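Local atomic coordinates of DyP2 (Amycolatopsis sp. ATCC 39116, PDB entry 4G2C), a protein that probably uses its haem to oxidise dyes and other substrates with hydrogen peroxide, as a multifunctional dye peroxidase, and binds a manganese ion. Residues R301-A306 with P456-N461. Sequence-based numbering, arbitrary orientation.
Sequences RERAGA and PEWGHN
Arg303, on helix 303-309, reaches to the loop between strands 453-454 and 464-465, and its guanidinium forks onto the carbonyl oxygen of Pro456. The NH2 arm makes the main bond, 2.8 Å from NH2 to Pro456 O and fairly straight at 160°, with the oxygen close to the guanidinium plane; NH1 adds a weak, bent one at 3.2 Å to the same Pro456 O. With CG anti to the backbone N (chi1 -175°) the side chain heads out toward the loop, and the bend at chi3 turns the guanidinium onto its acceptor. Trp458 comes over one face of that group with its CB, 4.0 Å from Arg303 NH1, rather than with the indole, whose plane stands 86° from that of the guanidinium; Arg303 CD comes obliquely to Trp458 CD1. Trp458 NE1 makes a hydrogen bond to Leu318 O. Behind the fork, Asp300 forms a salt bridge to Arg303 NE. Beyond Pro456 the loop makes a type II turn from Glu457 to His460. With an alanine here in place of Arg303, Pro456 O is likely to lose both donors and Asp300 a charged mate. One buried cation thus ties a loop carbonyl to an acid just before it in the chain, and the Arg303 side chain lies about 9 Å from the bound manganese.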
loop_
_atom_site.group_PDB
_atom_site.type_symbol
_atom_site.label_atom_id
_atom_site.label_comp_id
_atom_site.label_asym_id
_atom_site.label_seq_id
_atom_site.Cartn_x
_atom_site.Cartn_y
_atom_site.Cartn_z
ATOM N N ARG A 301 7.383 24.488 -13.279
ATOM C CA ARG A 301 6.584 24.635 -12.060
ATOM C C ARG A 301 6.053 23.289 -11.552
ATOM O O ARG A 301 5.759 23.128 -10.363
ATOM C CB ARG A 301 5.434 25.619 -12.274
ATOM C CG ARG A 301 5.838 27.076 -12.064
ATOM C CD ARG A 301 4.744 28.017 -12.523
ATOM N NE ARG A 301 4.513 27.917 -13.969
ATOM C CZ ARG A 301 3.314 27.967 -14.549
ATOM N NH1 ARG A 301 3.206 27.869 -15.869
ATOM N NH2 ARG A 301 2.217 28.107 -13.814
ATOM N N GLU A 302 5.935 22.336 -12.470
ATOM C CA GLU A 302 5.551 20.959 -12.152
ATOM C C GLU A 302 6.518 20.296 -11.164
ATOM O O GLU A 302 6.139 19.353 -10.465
ATOM C CB GLU A 302 5.507 20.107 -13.427
ATOM C CG GLU A 302 4.382 20.432 -14.393
ATOM C CD GLU A 302 4.564 19.737 -15.737
ATOM O OE1 GLU A 302 5.639 19.132 -15.945
ATOM O OE2 GLU A 302 3.639 19.805 -16.585
ATOM N N ARG A 303 7.765 20.772 -11.125
ATOM C CA ARG A 303 8.772 20.184 -10.245
ATOM C C ARG A 303 8.424 20.386 -8.765
ATOM O O ARG A 303 8.903 19.649 -7.902
ATOM C CB ARG A 303 10.155 20.723 -10.559
ATOM C CG ARG A 303 11.266 20.071 -9.771
ATOM C CD ARG A 303 12.605 20.241 -10.483
ATOM N NE ARG A 303 12.847 21.631 -10.837
ATOM C CZ ARG A 303 13.510 22.489 -10.068
ATOM N NH1 ARG A 303 14.006 22.090 -8.902
ATOM N NH2 ARG A 303 13.676 23.745 -10.464
ATOM N N ALA A 304 7.571 21.368 -8.473
ATOM C CA ALA A 304 7.159 21.598 -7.087
ATOM C C ALA A 304 6.432 20.369 -6.578
ATOM O O ALA A 304 6.618 19.958 -5.434
ATOM C CB ALA A 304 6.266 22.816 -6.978
ATOM N N GLY A 305 5.615 19.782 -7.451
ATOM C CA GLY A 305 4.842 18.598 -7.136
ATOM C C GLY A 305 5.761 17.407 -6.961
ATOM O O GLY A 305 5.607 16.626 -6.020
ATOM N N ALA A 306 6.706 17.262 -7.882
ATOM C CA ALA A 306 7.735 16.232 -7.797
ATOM C C ALA A 306 8.486 16.300 -6.466
ATOM O O ALA A 306 8.878 15.269 -5.919
ATOM C CB ALA A 306 8.706 16.370 -8.963
ATOM N N PRO A 456 15.751 25.234 -4.943
ATOM C CA PRO A 456 15.033 25.788 -6.093
ATOM C C PRO A 456 15.648 25.317 -7.405
ATOM O O PRO A 456 14.929 25.131 -8.382
ATOM C CB PRO A 456 15.232 27.304 -5.936
ATOM C CG PRO A 456 15.603 27.507 -4.506
ATOM C CD PRO A 456 16.372 26.286 -4.121
ATOM N N GLU A 457 16.966 25.116 -7.415
ATOM C CA GLU A 457 17.686 24.747 -8.634
ATOM C C GLU A 457 18.223 23.300 -8.600
ATOM O O GLU A 457 19.119 22.977 -7.807
ATOM C CB GLU A 457 18.814 25.746 -8.885
ATOM C CG GLU A 457 19.762 25.326 -9.975
ATOM C CD GLU A 457 20.661 26.461 -10.443
ATOM O OE1 GLU A 457 21.105 27.280 -9.600
ATOM O OE2 GLU A 457 20.913 26.532 -11.665
ATOM N N TRP A 458 17.676 22.451 -9.479
ATOM C CA TRP A 458 17.899 21.003 -9.440
ATOM C C TRP A 458 19.372 20.675 -9.478
ATOM O O TRP A 458 20.075 21.009 -10.433
ATOM C CB TRP A 458 17.180 20.308 -10.610
ATOM C CG TRP A 458 17.099 18.802 -10.525
ATOM C CD1 TRP A 458 16.109 18.069 -9.933
ATOM C CD2 TRP A 458 18.012 17.844 -11.097
ATOM N NE1 TRP A 458 16.345 16.721 -10.090
ATOM C CE2 TRP A 458 17.506 16.551 -10.796
ATOM C CE3 TRP A 458 19.202 17.948 -11.838
ATOM C CZ2 TRP A 458 18.154 15.379 -11.188
ATOM C CZ3 TRP A 458 19.849 16.775 -12.233
ATOM C CH2 TRP A 458 19.320 15.504 -11.902
ATOM N N GLY A 459 19.838 20.015 -8.430
ATOM C CA GLY A 459 21.220 19.584 -8.382
ATOM C C GLY A 459 22.225 20.616 -7.892
ATOM O O GLY A 459 23.425 20.345 -7.912
ATOM N N HIS A 460 21.752 21.779 -7.444
ATOM C CA HIS A 460 22.642 22.836 -6.929
ATOM C C HIS A 460 22.432 23.122 -5.445
ATOM O O HIS A 460 21.443 22.687 -4.856
ATOM C CB HIS A 460 22.499 24.132 -7.737
ATOM C CG HIS A 460 23.116 24.053 -9.093
ATOM N ND1 HIS A 460 22.925 22.976 -9.934
ATOM C CD2 HIS A 460 23.938 24.905 -9.752
ATOM C CE1 HIS A 460 23.589 23.174 -11.058
ATOM N NE2 HIS A 460 24.215 24.335 -10.973
ATOM N N ASN A 461 23.357 23.869 -4.847
ATOM C CA ASN A 461 23.342 24.078 -3.397
ATOM C C ASN A 461 22.478 25.246 -2.910
ATOM O O ASN A 461 22.393 25.512 -1.707
ATOM C CB ASN A 461 24.770 24.226 -2.855
ATOM C CG ASN A 461 25.434 25.541 -3.279
ATOM O OD1 ASN A 461 24.796 26.420 -3.871
ATOM N ND2 ASN A 461 26.719 25.680 -2.957
#